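Local coordinates for WZI (Escherichia coli, PDB 2YNK), which acts as an outer membrane lectin, a carbohydrate-binding beta-barrel that underpins the assembly of the group 1 capsule, at residues Lys411-Trp417 and Thr429-Tyr433; Asn6-Arg11 and Gly85-Thr89; Leu327-Arg333 and Gly365-Ala371. One frame throughout, in Å; residues are numbered along the deposited sequence.

Interaction 1: residues Lys411-Trp417 and Thr429-Tyr433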
ATOM      1  N   LYS A 411       9.050 -17.631  11.246  1.00 54.20           N
ATOM      2  CA  LYS A 411       7.760 -18.283  11.450  1.00 54.94           C
ATOM      3  C   LYS A 411       7.084 -17.523  12.572  1.00 54.85           C
ATOM      4  O   LYS A 411       7.508 -17.618  13.731  1.00 51.13           O
ATOM      5  CB  LYS A 411       7.927 -19.748  11.843  1.00 57.47           C
ATOM      6  CG  LYS A 411       8.334 -20.654  10.696  1.00 60.34           C
ATOM      7  CD  LYS A 411       9.120 -21.866  11.171  1.00 63.34           C
ATOM      8  CE  LYS A 411       9.678 -22.649   9.986  1.00 65.86           C
ATOM      9  NZ  LYS A 411      10.632 -23.724  10.387  1.00 67.48           N
ATOM     10  N   GLY A 412       6.045 -16.764  12.219  1.00 55.22           N
ATOM     11  CA  GLY A 412       5.401 -15.861  13.165  1.00 54.92           C
ATOM     12  C   GLY A 412       3.884 -15.864  13.141  1.00 55.41           C
ATOM     13  O   GLY A 412       3.258 -16.191  12.132  1.00 54.29           O
ATOM     14  N   ILE A 413       3.318 -15.479  14.282  1.00 55.65           N
ATOM     15  CA  ILE A 413       1.887 -15.297  14.472  1.00 54.47           C
ATOM     16  C   ILE A 413       1.666 -13.871  14.970  1.00 54.30           C
ATOM     17  O   ILE A 413       2.438 -13.369  15.789  1.00 53.61           O
ATOM     18  CB  ILE A 413       1.327 -16.308  15.498  1.00 55.96           C
ATOM     19  CG1 ILE A 413      -0.197 -16.145  15.663  1.00 56.68           C
ATOM     20  CG2 ILE A 413       2.035 -16.169  16.840  1.00 54.69           C
ATOM     21  CD1 ILE A 413      -0.855 -17.268  16.449  1.00 55.66           C
ATOM     22  N   GLN A 414       0.621 -13.215  14.474  1.00 53.66           N
ATOM     23  CA  GLN A 414       0.316 -11.855  14.897  1.00 52.68           C
ATOM     24  C   GLN A 414      -1.186 -11.699  15.104  1.00 53.63           C
ATOM     25  O   GLN A 414      -1.982 -11.941  14.191  1.00 54.68           O
ATOM     26  CB  GLN A 414       0.845 -10.860  13.872  1.00 52.60           C
ATOM     27  CG  GLN A 414       0.697  -9.401  14.277  1.00 53.92           C
ATOM     28  CD  GLN A 414       1.573  -8.463  13.458  1.00 54.44           C
ATOM     29  OE1 GLN A 414       2.116  -8.836  12.411  1.00 55.11           O
ATOM     30  NE2 GLN A 414       1.715  -7.231  13.934  1.00 54.80           N
ATOM     31  N   LEU A 415      -1.565 -11.338  16.326  1.00 53.60           N
ATOM     32  CA  LEU A 415      -2.955 -11.086  16.667  1.00 53.73           C
ATOM     33  C   LEU A 415      -3.167  -9.584  16.701  1.00 54.94           C
ATOM     34  O   LEU A 415      -2.224  -8.829  16.950  1.00 56.16           O
ATOM     35  CB  LEU A 415      -3.296 -11.679  18.032  1.00 53.32           C
ATOM     36  CG  LEU A 415      -3.025 -13.170  18.247  1.00 53.33           C
ATOM     37  CD1 LEU A 415      -3.617 -13.622  19.571  1.00 51.57           C
ATOM     38  CD2 LEU A 415      -3.558 -14.019  17.100  1.00 52.67           C
ATOM     39  N   GLY A 416      -4.400  -9.156  16.440  1.00 52.80           N
ATOM     40  CA  GLY A 416      -4.737  -7.740  16.481  1.00 51.65           C
ATOM     41  C   GLY A 416      -6.132  -7.481  17.026  1.00 51.99           C
ATOM     42  O   GLY A 416      -7.016  -8.331  16.929  1.00 51.54           O
ATOM     43  N   TRP A 417      -6.307  -6.306  17.625  1.00 52.00           N
ATOM     44  CA  TRP A 417      -7.624  -5.810  18.009  1.00 52.62           C
ATOM     45  C   TRP A 417      -7.697  -4.334  17.749  1.00 53.10           C
ATOM     46  O   TRP A 417      -6.756  -3.584  18.065  1.00 52.16           O
ATOM     47  CB  TRP A 417      -7.937  -6.092  19.469  1.00 53.10           C
ATOM     48  CG  TRP A 417      -9.243  -5.481  19.903  1.00 53.29           C
ATOM     49  CD1 TRP A 417     -10.515  -6.022  19.766  1.00 54.28           C
ATOM     50  CD2 TRP A 417      -9.456  -4.177  20.543  1.00 53.89           C
ATOM     51  NE1 TRP A 417     -11.471  -5.172  20.266  1.00 54.27           N
ATOM     52  CE2 TRP A 417     -10.904  -4.051  20.746  1.00 54.37           C
ATOM     53  CE3 TRP A 417      -8.631  -3.145  20.953  1.00 54.09           C
ATOM     54  CZ2 TRP A 417     -11.465  -2.941  21.344  1.00 55.25           C
ATOM     55  CZ3 TRP A 417      -9.211  -2.023  21.554  1.00 55.03           C
ATOM     56  CH2 TRP A 417     -10.596  -1.925  21.743  1.00 55.91           C
ATOM     57  N   THR A 429      -4.399  -2.215  18.753  1.00 60.70           N
ATOM     58  CA  THR A 429      -3.362  -3.015  19.402  1.00 59.20           C
ATOM     59  C   THR A 429      -2.879  -4.169  18.541  1.00 56.10           C
ATOM     60  O   THR A 429      -3.553  -4.606  17.610  1.00 56.32           O
ATOM     61  CB  THR A 429      -3.866  -3.580  20.735  1.00 62.45           C
ATOM     62  OG1 THR A 429      -5.186  -4.123  20.557  1.00 63.24           O
ATOM     63  CG2 THR A 429      -3.902  -2.474  21.790  1.00 63.15           C
ATOM     64  N   SER A 430      -1.690  -4.653  18.863  1.00 56.08           N
ATOM     65  CA  SER A 430      -1.092  -5.786  18.166  1.00 53.34           C
ATOM     66  C   SER A 430      -0.208  -6.555  19.135  1.00 51.25           C
ATOM     67  O   SER A 430       0.358  -5.976  20.056  1.00 51.45           O
ATOM     68  CB  SER A 430      -0.283  -5.311  16.958  1.00 52.84           C
ATOM     69  OG  SER A 430      -0.212  -6.331  15.968  1.00 54.84           O
ATOM     70  N   LEU A 431      -0.121  -7.863  18.930  1.00 50.57           N
ATOM     71  CA  LEU A 431       0.669  -8.753  19.770  1.00 50.81           C
ATOM     72  C   LEU A 431       1.255  -9.831  18.876  1.00 50.55           C
ATOM     73  O   LEU A 431       0.528 -10.421  18.090  1.00 52.10           O
ATOM     74  CB  LEU A 431      -0.227  -9.389  20.822  1.00 51.37           C
ATOM     75  CG  LEU A 431       0.442 -10.333  21.823  1.00 53.03           C
ATOM     76  CD1 LEU A 431       1.174  -9.550  22.905  1.00 53.35           C
ATOM     77  CD2 LEU A 431      -0.595 -11.265  22.436  1.00 53.40           C
ATOM     78  N   TRP A 432       2.551 -10.104  18.984  1.00 51.15           N
ATOM     79  CA  TRP A 432       3.165 -11.067  18.062  1.00 52.33           C
ATOM     80  C   TRP A 432       4.268 -11.909  18.652  1.00 53.67           C
ATOM     81  O   TRP A 432       4.886 -11.530  19.645  1.00 54.03           O
ATOM     82  CB  TRP A 432       3.670 -10.341  16.820  1.00 50.21           C
ATOM     83  CG  TRP A 432       4.743  -9.327  17.118  1.00 50.49           C
ATOM     84  CD1 TRP A 432       6.116  -9.547  17.244  1.00 49.73           C
ATOM     85  CD2 TRP A 432       4.572  -7.889  17.357  1.00 49.92           C
ATOM     86  NE1 TRP A 432       6.774  -8.380  17.526  1.00 48.13           N
ATOM     87  CE2 TRP A 432       5.917  -7.353  17.611  1.00 47.57           C
ATOM     88  CE3 TRP A 432       3.483  -7.026  17.393  1.00 49.41           C
ATOM     89  CZ2 TRP A 432       6.135  -6.022  17.874  1.00 47.89           C
ATOM     90  CZ3 TRP A 432       3.719  -5.676  17.663  1.00 50.01           C
ATOM     91  CH2 TRP A 432       5.018  -5.189  17.900  1.00 49.67           C
ATOM     92  N   TYR A 433       4.487 -13.075  18.037  1.00 53.57           N
ATOM     93  CA  TYR A 433       5.605 -13.964  18.354  1.00 55.48           C
ATOM     94  C   TYR A 433       6.263 -14.412  17.055  1.00 55.69           C
ATOM     95  O   TYR A 433       5.564 -14.788  16.105  1.00 54.64           O
ATOM     96  CB  TYR A 433       5.162 -15.207  19.142  1.00 57.34           C
ATOM     97  CG  TYR A 433       6.282 -16.236  19.319  1.00 58.11           C
ATOM     98  CD1 TYR A 433       7.322 -16.009  20.213  1.00 58.45           C
ATOM     99  CD2 TYR A 433       6.296 -17.427  18.584  1.00 58.42           C
ATOM    100  CE1 TYR A 433       8.343 -16.933  20.378  1.00 60.92           C
ATOM    101  CE2 TYR A 433       7.301 -18.363  18.744  1.00 58.51           C
ATOM    102  CZ  TYR A 433       8.333 -18.109  19.638  1.00 61.12           C
ATOM    103  OH  TYR A 433       9.356 -19.016  19.806  1.00 59.17           O
TER
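Gln414 and Trp432 face each other as a non-hydrogen-bonded antiparallel pair, and the glutamine is worth tracing outward. Its CB lies 4.1 Å from Trp432 CB. With CG anti to the backbone N (chi1 -175°) and the chain extended beyond it, the side chain runs alongside that of Trp432 and brings CG within 3.6 Å of Ser430 OG. Gln414 CD follows, 3.7 Å from Ser430 OG. At the tip, NE2 donates a nearly straight hydrogen bond to Ser430 OG, 2.9 Å away and close to the amide plane. The same NE2 is 3.9 Å from Trp432 CE3, reached obliquely, with the amide and indole planes 62° apart. NE2 also has a second acceptor, the side chain of Gln84, so the amide links the barrel wall to the loop inside. Ser430 OG in turn donates a weak hydrogen bond to Leu415 O.

The opposite face carries Ile413, Leu415, Trp417, Thr429, Leu431 and Tyr433. Here Ile413 CG2 packs 4.0 Å from Tyr433 CB, their side chains crossing at about a right angle. Farther along, Trp417 O is gripped twice by Thr429, through its backbone N and through OG1, the latter at 3.0 Å. That hydroxyl also lies at the edge of the Trp417 ring. The ring's NE1 goes on to bond Gln382 of the same chain.

Three hydrogen-bonded pairs, Ile413 with Tyr433, Leu415 with Leu431 and Trp417 with Thr429, set the backbone register, and the short strand axes run at 164°. Bound dodecane molecules touch Leu415 and Trp417, while Gln414 and Trp432 meet the loop at Pro80 to Gln84. A largely apolar face toward the bound alkanes, backed by an inner one with polar side chains such as Gln414 and Ser430, is typical of a transmembrane beta-barrel hairpin.

Interaction 2: residues Asn6-Arg11 and Gly85-Thr89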
ATOM      1  N   ASN A   6      -3.159   5.221   1.884  1.00 44.79           N
ATOM      2  CA  ASN A   6      -3.275   3.897   2.480  1.00 45.49           C
ATOM      3  C   ASN A   6      -3.881   3.920   3.882  1.00 46.00           C
ATOM      4  O   ASN A   6      -3.228   4.329   4.831  1.00 47.82           O
ATOM      5  CB  ASN A   6      -1.901   3.211   2.573  1.00 45.90           C
ATOM      6  CG  ASN A   6      -1.197   3.106   1.243  1.00 46.04           C
ATOM      7  OD1 ASN A   6      -1.558   3.765   0.268  1.00 50.16           O
ATOM      8  ND2 ASN A   6      -0.170   2.280   1.203  1.00 46.83           N
ATOM      9  N   ASP A   7      -5.135   3.492   4.001  1.00 47.58           N
ATOM     10  CA  ASP A   7      -5.749   3.191   5.296  1.00 46.62           C
ATOM     11  C   ASP A   7      -6.149   1.732   5.243  1.00 44.73           C
ATOM     12  O   ASP A   7      -6.655   1.267   4.231  1.00 47.12           O
ATOM     13  CB  ASP A   7      -6.978   4.054   5.524  1.00 49.42           C
ATOM     14  CG  ASP A   7      -7.599   3.837   6.895  1.00 51.67           C
ATOM     15  OD1 ASP A   7      -6.897   4.061   7.905  1.00 52.04           O
ATOM     16  OD2 ASP A   7      -8.794   3.459   6.967  1.00 53.21           O
ATOM     17  N   ASN A   8      -5.912   0.998   6.313  1.00 43.64           N
ATOM     18  CA  ASN A   8      -6.084  -0.452   6.264  1.00 43.37           C
ATOM     19  C   ASN A   8      -7.536  -0.843   6.553  1.00 44.77           C
ATOM     20  O   ASN A   8      -8.078  -1.734   5.906  1.00 42.18           O
ATOM     21  CB  ASN A   8      -5.130  -1.134   7.240  1.00 41.82           C
ATOM     22  CG  ASN A   8      -5.185  -2.638   7.160  1.00 42.10           C
ATOM     23  OD1 ASN A   8      -5.071  -3.220   6.087  1.00 44.43           O
ATOM     24  ND2 ASN A   8      -5.348  -3.282   8.302  1.00 42.90           N
ATOM     25  N   ASP A   9      -8.146  -0.170   7.529  1.00 47.58           N
ATOM     26  CA  ASP A   9      -9.553  -0.370   7.853  1.00 49.74           C
ATOM     27  C   ASP A   9     -10.458  -0.050   6.667  1.00 49.00           C
ATOM     28  O   ASP A   9     -11.353  -0.837   6.347  1.00 46.98           O
ATOM     29  CB  ASP A   9      -9.960   0.460   9.077  1.00 52.17           C
ATOM     30  CG  ASP A   9      -9.557  -0.196  10.392  1.00 54.64           C
ATOM     31  OD1 ASP A   9      -9.035  -1.331  10.354  1.00 57.31           O
ATOM     32  OD2 ASP A   9      -9.765   0.417  11.468  1.00 57.49           O
ATOM     33  N   LEU A  10     -10.206   1.083   6.011  1.00 48.76           N
ATOM     34  CA  LEU A  10     -10.989   1.490   4.836  1.00 49.66           C
ATOM     35  C   LEU A  10     -10.891   0.468   3.708  1.00 49.64           C
ATOM     36  O   LEU A  10     -11.911   0.049   3.139  1.00 48.65           O
ATOM     37  CB  LEU A  10     -10.524   2.856   4.308  1.00 49.39           C
ATOM     38  CG  LEU A  10     -11.402   3.469   3.208  1.00 50.25           C
ATOM     39  CD1 LEU A  10     -12.780   3.793   3.777  1.00 52.08           C
ATOM     40  CD2 LEU A  10     -10.769   4.713   2.597  1.00 47.96           C
ATOM     41  N   ARG A  11      -9.654   0.089   3.390  1.00 47.81           N
ATOM     42  CA  ARG A  11      -9.377  -0.816   2.285  1.00 46.59           C
ATOM     43  C   ARG A  11     -10.087  -2.140   2.460  1.00 45.15           C
ATOM     44  O   ARG A  11     -10.641  -2.658   1.507  1.00 47.36           O
ATOM     45  CB  ARG A  11      -7.864  -1.074   2.125  1.00 46.76           C
ATOM     46  CG  ARG A  11      -7.584  -2.198   1.139  1.00 47.00           C
ATOM     47  CD  ARG A  11      -6.174  -2.258   0.592  1.00 47.33           C
ATOM     48  NE  ARG A  11      -6.136  -3.322  -0.410  1.00 48.37           N
ATOM     49  CZ  ARG A  11      -5.083  -4.070  -0.723  1.00 48.39           C
ATOM     50  NH1 ARG A  11      -3.909  -3.887  -0.135  1.00 49.58           N
ATOM     51  NH2 ARG A  11      -5.213  -5.021  -1.643  1.00 49.43           N
ATOM     52  N   GLY A  85       1.911  -5.559   6.407  1.00 48.16           N
ATOM     53  CA  GLY A  85       1.142  -5.353   5.196  1.00 46.31           C
ATOM     54  C   GLY A  85       0.785  -3.922   4.869  1.00 44.17           C
ATOM     55  O   GLY A  85       1.269  -2.960   5.460  1.00 44.41           O
ATOM     56  N   PHE A  86      -0.076  -3.813   3.877  1.00 44.29           N
ATOM     57  CA  PHE A  86      -0.677  -2.567   3.480  1.00 42.91           C
ATOM     58  C   PHE A  86      -1.056  -1.747   4.695  1.00 42.91           C
ATOM     59  O   PHE A  86      -1.802  -2.198   5.566  1.00 41.52           O
ATOM     60  CB  PHE A  86      -1.906  -2.867   2.628  1.00 42.42           C
ATOM     61  CG  PHE A  86      -2.684  -1.661   2.249  1.00 40.95           C
ATOM     62  CD1 PHE A  86      -3.695  -1.199   3.069  1.00 39.74           C
ATOM     63  CD2 PHE A  86      -2.415  -1.000   1.071  1.00 39.92           C
ATOM     64  CE1 PHE A  86      -4.419  -0.086   2.724  1.00 39.54           C
ATOM     65  CE2 PHE A  86      -3.143   0.111   0.714  1.00 40.41           C
ATOM     66  CZ  PHE A  86      -4.145   0.574   1.550  1.00 40.12           C
ATOM     67  N   GLY A  87      -0.489  -0.548   4.747  1.00 45.73           N
ATOM     68  CA  GLY A  87      -0.768   0.424   5.786  1.00 47.10           C
ATOM     69  C   GLY A  87      -0.234   0.097   7.167  1.00 48.43           C
ATOM     70  O   GLY A  87      -0.630   0.744   8.139  1.00 54.68           O
ATOM     71  N   GLN A  88       0.659  -0.879   7.286  1.00 47.98           N
ATOM     72  CA  GLN A  88       1.065  -1.346   8.618  1.00 50.11           C
ATOM     73  C   GLN A  88       2.578  -1.248   8.975  1.00 51.21           C
ATOM     74  O   GLN A  88       2.961  -1.672  10.064  1.00 56.51           O
ATOM     75  CB  GLN A  88       0.538  -2.770   8.832  1.00 50.31           C
ATOM     76  CG  GLN A  88      -0.977  -2.833   9.025  1.00 52.70           C
ATOM     77  CD  GLN A  88      -1.579  -4.155   8.566  1.00 53.00           C
ATOM     78  OE1 GLN A  88      -1.530  -5.151   9.285  1.00 53.36           O
ATOM     79  NE2 GLN A  88      -2.156  -4.164   7.359  1.00 49.32           N
ATOM     80  N   THR A  89       3.419  -0.681   8.105  1.00 49.17           N
ATOM     81  CA  THR A  89       4.848  -0.488   8.427  1.00 50.33           C
ATOM     82  C   THR A  89       5.054   0.865   9.115  1.00 49.06           C
ATOM     83  O   THR A  89       5.003   1.908   8.469  1.00 49.82           O
ATOM     84  CB  THR A  89       5.784  -0.549   7.174  1.00 52.02           C
ATOM     85  OG1 THR A  89       5.710  -1.837   6.534  1.00 53.12           O
ATOM     86  CG2 THR A  89       7.240  -0.293   7.570  1.00 51.74           C
TER
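Phe86 pushes its ring into the start of the first helix, where Asn6, Asp7 and Arg11 surround it. A chi1 of 175°, which turns CG away from the backbone N, sends the ring out of its type II turn, Gly85 to Gln88. Arg11 CD sits over the middle of one face, 3.5 Å from the ring centroid, a CH-pi contact. The extended arginine then carries CZ to 4.7 Å from that centroid in a cation-pi contact, its guanidinium standing steeply, 78° to the ring. Asp7 O lies at the ring edge beside CE1, and Asn6 CB comes to 3.6 Å from Phe86 CZ, approaching obliquely.

On the turn side the fit is looser. Gly87, exposed and with a positive phi, only brushes Asn6, its CA 4.4 Å from Asn6 CB. Gln88 folds its amide back to bond its own turn, NE2 to Phe86 O at 2.7 Å. Asn8 OD1 lies 3.3 Å from that NE2, but at an angle too poor for a hydrogen bond.

Asp7 caps helix 8-19, OD2 accepting from Leu10 N, while its OD1 forms a salt bridge with Arg61 of helix 49-65. Arg11 NH1 bonds the Gly155 carbonyl, and Trp30 and Trp151 meet the Phe86 ring edge-to-face. The loop between strands 69-76 and 95-104 is thus packed against helix 8-19 and the short strands 29-30 and 151-152.

Interaction 3: residues Leu327-Arg333 and Gly365-Ala371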
ATOM      1  N   LEU A 327      -5.012 -15.377   1.584  1.00 53.97           N
ATOM      2  CA  LEU A 327      -3.843 -16.241   1.607  1.00 54.87           C
ATOM      3  C   LEU A 327      -2.976 -15.790   0.444  1.00 54.96           C
ATOM      4  O   LEU A 327      -3.450 -15.734  -0.693  1.00 55.92           O
ATOM      5  CB  LEU A 327      -4.238 -17.710   1.476  1.00 56.34           C
ATOM      6  CG  LEU A 327      -3.121 -18.733   1.722  1.00 59.12           C
ATOM      7  CD1 LEU A 327      -2.415 -18.465   3.044  1.00 60.04           C
ATOM      8  CD2 LEU A 327      -3.647 -20.165   1.693  1.00 60.48           C
ATOM      9  N   GLU A 328      -1.720 -15.446   0.729  1.00 52.70           N
ATOM     10  CA  GLU A 328      -0.893 -14.734  -0.233  1.00 52.29           C
ATOM     11  C   GLU A 328       0.558 -15.248  -0.240  1.00 53.57           C
ATOM     12  O   GLU A 328       1.160 -15.431   0.821  1.00 55.28           O
ATOM     13  CB  GLU A 328      -0.943 -13.236   0.096  1.00 50.86           C
ATOM     14  CG  GLU A 328      -0.396 -12.327  -0.995  1.00 50.64           C
ATOM     15  CD  GLU A 328      -0.689 -10.855  -0.758  1.00 50.56           C
ATOM     16  OE1 GLU A 328      -1.814 -10.524  -0.325  1.00 50.38           O
ATOM     17  OE2 GLU A 328       0.202 -10.015  -1.017  1.00 52.00           O
ATOM     18  N   ALA A 329       1.109 -15.478  -1.437  1.00 52.77           N
ATOM     19  CA  ALA A 329       2.489 -15.970  -1.594  1.00 52.56           C
ATOM     20  C   ALA A 329       3.336 -14.989  -2.403  1.00 50.70           C
ATOM     21  O   ALA A 329       2.875 -14.489  -3.425  1.00 50.99           O
ATOM     22  CB  ALA A 329       2.498 -17.341  -2.252  1.00 51.97           C
ATOM     23  N   HIS A 330       4.553 -14.702  -1.936  1.00 49.71           N
ATOM     24  CA  HIS A 330       5.484 -13.818  -2.647  1.00 50.03           C
ATOM     25  C   HIS A 330       6.767 -14.529  -2.959  1.00 51.53           C
ATOM     26  O   HIS A 330       7.199 -15.395  -2.208  1.00 51.48           O
ATOM     27  CB  HIS A 330       5.852 -12.617  -1.789  1.00 50.12           C
ATOM     28  CG  HIS A 330       4.713 -11.669  -1.504  1.00 51.22           C
ATOM     29  ND1 HIS A 330       4.924 -10.432  -1.045  1.00 51.88           N
ATOM     30  CD2 HIS A 330       3.330 -11.808  -1.635  1.00 51.12           C
ATOM     31  CE1 HIS A 330       3.748  -9.810  -0.874  1.00 52.05           C
ATOM     32  NE2 HIS A 330       2.775 -10.655  -1.236  1.00 51.10           N
ATOM     33  N   ASP A 331       7.409 -14.147  -4.059  1.00 53.12           N
ATOM     34  CA  ASP A 331       8.778 -14.582  -4.341  1.00 55.82           C
ATOM     35  C   ASP A 331       9.558 -13.442  -4.987  1.00 55.57           C
ATOM     36  O   ASP A 331       9.325 -13.095  -6.145  1.00 54.51           O
ATOM     37  CB  ASP A 331       8.789 -15.825  -5.241  1.00 59.56           C
ATOM     38  CG  ASP A 331      10.183 -16.436  -5.385  1.00 62.98           C
ATOM     39  OD1 ASP A 331      11.101 -15.706  -5.809  1.00 66.80           O
ATOM     40  OD2 ASP A 331      10.361 -17.644  -5.086  1.00 63.31           O
ATOM     41  N   THR A 332      10.487 -12.862  -4.232  1.00 56.99           N
ATOM     42  CA  THR A 332      11.278 -11.734  -4.721  1.00 56.98           C
ATOM     43  C   THR A 332      12.708 -12.135  -5.109  1.00 58.83           C
ATOM     44  O   THR A 332      13.608 -11.293  -5.181  1.00 57.55           O
ATOM     45  CB  THR A 332      11.276 -10.572  -3.712  1.00 55.08           C
ATOM     46  OG1 THR A 332      11.862 -11.007  -2.479  1.00 55.81           O
ATOM     47  CG2 THR A 332       9.844 -10.096  -3.473  1.00 52.17           C
ATOM     48  N   ARG A 333      12.914 -13.418  -5.376  1.00 60.61           N
ATOM     49  CA  ARG A 333      14.105 -13.848  -6.097  1.00 64.74           C
ATOM     50  C   ARG A 333      13.913 -13.546  -7.582  1.00 64.30           C
ATOM     51  O   ARG A 333      12.840 -13.107  -8.001  1.00 63.06           O
ATOM     52  CB  ARG A 333      14.347 -15.346  -5.898  1.00 68.94           C
ATOM     53  CG  ARG A 333      14.606 -15.748  -4.454  1.00 71.89           C
ATOM     54  CD  ARG A 333      14.745 -17.251  -4.311  1.00 74.03           C
ATOM     55  NE  ARG A 333      13.459 -17.923  -4.459  1.00 74.78           N
ATOM     56  CZ  ARG A 333      13.301 -19.242  -4.478  1.00 76.75           C
ATOM     57  NH1 ARG A 333      14.347 -20.056  -4.356  1.00 78.44           N
ATOM     58  NH2 ARG A 333      12.084 -19.751  -4.621  1.00 76.71           N
ATOM     59  N   GLY A 365      14.641  -7.990  -1.370  1.00 57.12           N
ATOM     60  CA  GLY A 365      14.871  -8.930  -2.458  1.00 58.02           C
ATOM     61  C   GLY A 365      15.306 -10.300  -1.977  1.00 58.83           C
ATOM     62  O   GLY A 365      15.765 -10.456  -0.846  1.00 57.67           O
ATOM     63  N   ASP A 366      15.154 -11.277  -2.871  1.00 61.74           N
ATOM     64  CA  ASP A 366      15.503 -12.686  -2.647  1.00 63.02           C
ATOM     65  C   ASP A 366      14.643 -13.392  -1.597  1.00 60.93           C
ATOM     66  O   ASP A 366      15.024 -14.451  -1.096  1.00 61.35           O
ATOM     67  CB  ASP A 366      16.984 -12.824  -2.284  1.00 66.91           C
ATOM     68  CG  ASP A 366      17.892 -12.085  -3.236  1.00 68.15           C
ATOM     69  OD1 ASP A 366      17.558 -12.007  -4.439  1.00 68.02           O
ATOM     70  OD2 ASP A 366      18.945 -11.589  -2.766  1.00 72.64           O
ATOM     71  N   GLY A 367      13.476 -12.829  -1.292  1.00 59.41           N
ATOM     72  CA  GLY A 367      12.624 -13.350  -0.233  1.00 58.16           C
ATOM     73  C   GLY A 367      11.505 -14.246  -0.727  1.00 59.49           C
ATOM     74  O   GLY A 367      10.979 -14.053  -1.817  1.00 63.21           O
ATOM     75  N   GLN A 368      11.143 -15.227   0.091  1.00 59.95           N
ATOM     76  CA  GLN A 368       9.977 -16.076  -0.152  1.00 59.73           C
ATOM     77  C   GLN A 368       9.014 -15.923   1.026  1.00 59.19           C
ATOM     78  O   GLN A 368       9.443 -15.933   2.183  1.00 59.17           O
ATOM     79  CB  GLN A 368      10.405 -17.530  -0.286  1.00 60.12           C
ATOM     80  CG  GLN A 368      11.533 -17.737  -1.271  1.00 62.12           C
ATOM     81  CD  GLN A 368      11.966 -19.176  -1.339  1.00 63.28           C
ATOM     82  OE1 GLN A 368      11.164 -20.061  -1.623  1.00 64.72           O
ATOM     83  NE2 GLN A 368      13.240 -19.422  -1.085  1.00 64.30           N
ATOM     84  N   LEU A 369       7.721 -15.790   0.734  1.00 58.08           N
ATOM     85  CA  LEU A 369       6.727 -15.490   1.766  1.00 57.39           C
ATOM     86  C   LEU A 369       5.354 -16.091   1.464  1.00 57.20           C
ATOM     87  O   LEU A 369       4.838 -15.963   0.358  1.00 56.26           O
ATOM     88  CB  LEU A 369       6.612 -13.978   1.937  1.00 56.35           C
ATOM     89  CG  LEU A 369       5.604 -13.402   2.935  1.00 56.23           C
ATOM     90  CD1 LEU A 369       6.251 -12.258   3.695  1.00 54.96           C
ATOM     91  CD2 LEU A 369       4.334 -12.920   2.244  1.00 55.48           C
ATOM     92  N   VAL A 370       4.805 -16.776   2.461  1.00 55.95           N
ATOM     93  CA  VAL A 370       3.432 -17.221   2.467  1.00 55.70           C
ATOM     94  C   VAL A 370       2.802 -16.633   3.720  1.00 54.42           C
ATOM     95  O   VAL A 370       3.375 -16.725   4.805  1.00 53.22           O
ATOM     96  CB  VAL A 370       3.336 -18.752   2.536  1.00 57.73           C
ATOM     97  CG1 VAL A 370       1.883 -19.195   2.408  1.00 58.85           C
ATOM     98  CG2 VAL A 370       4.187 -19.383   1.445  1.00 58.79           C
ATOM     99  N   ALA A 371       1.636 -16.015   3.577  1.00 53.61           N
ATOM    100  CA  ALA A 371       0.963 -15.410   4.726  1.00 52.65           C
ATOM    101  C   ALA A 371      -0.540 -15.532   4.602  1.00 52.68           C
ATOM    102  O   ALA A 371      -1.106 -15.364   3.518  1.00 53.00           O
ATOM    103  CB  ALA A 371       1.352 -13.955   4.866  1.00 51.03           C
TER
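His330 turns its CG beside the backbone N (chi1 -66°) and Leu369 places its CG opposite the backbone N (chi1 178°). The two side chains then run together on one face of an antiparallel pair of barrel strands, 322-331 and 368-377. The result is a CH-pi contact: Leu369 CD2 lies over one face of the imidazole, 4.1 Å from its centroid and displaced toward the rim.

Both ring nitrogens are engaged: NE2 donates to Glu328 OE2 at 2.7 Å, in the ring plane, almost straight and on the anti side of the carboxylate, and ND1 is hydrogen-bonded to Asp361. Glu328 has further partners in Tyr290 and the backbone of Tyr156 and Glu157, a polar network that ties this buried face of the wall to a segment packed inside. On the other face Leu327, Ala329 and Val370 lie at the surface, with Asp331 and Gln368 farther along it; Leu327 CD1 comes to 4.4 Å from Val370 CG1.

Backbone bonds join Glu328 with Ala371 and His330 with Leu369, each pair in both directions. Past Asp331 the strand gives way to loop, yet the pairing continues: Thr332 N donates to Gly367 O, and Gly367 N donates to Thr332 OG1 at 2.7 Å.

Asp331 shapes this end. Its OD1 accepts from Arg333 N, forming an Asx turn, and its OD2 takes the salt bridge from Arg333 NH2 at 2.8 Å, with NE of the same guanidinium also bonding to it. Held side-on in this way, the guanidinium offers a flat surface to the Gln368 amide. The planes are stacked, only 9° apart; Arg333 NH2 and Gln368 OE1 are close but at too poor an angle to bond, and Gln368 NE2 sits 3.4 Å from Arg333 CZ, over the centre of the guanidinium.

In the fold
Interactions 1 and 3 lie in the wall of the same closed antiparallel sheet: interaction 3 joins strands 322-331 and 368-377, then comes strand 383-393, and interaction 1 joins strands 408-422 and 425-435. Interaction 2 belongs to the interior, its centre about 7 Å from that of the chain, and precedes the others in sequence; interaction 3 comes next and interaction 1 last. The centres are about 16 Å apart for 1 and 2 and about 19 Å for the other pairs, without direct touching. Interior segments bridge them: Gln84 reaches interaction 1 beside the 85-89 loop, and Tyr156 meets both Arg11 and Glu328, so they fill at least this part of the barrel and tie its wall to helix 8-19.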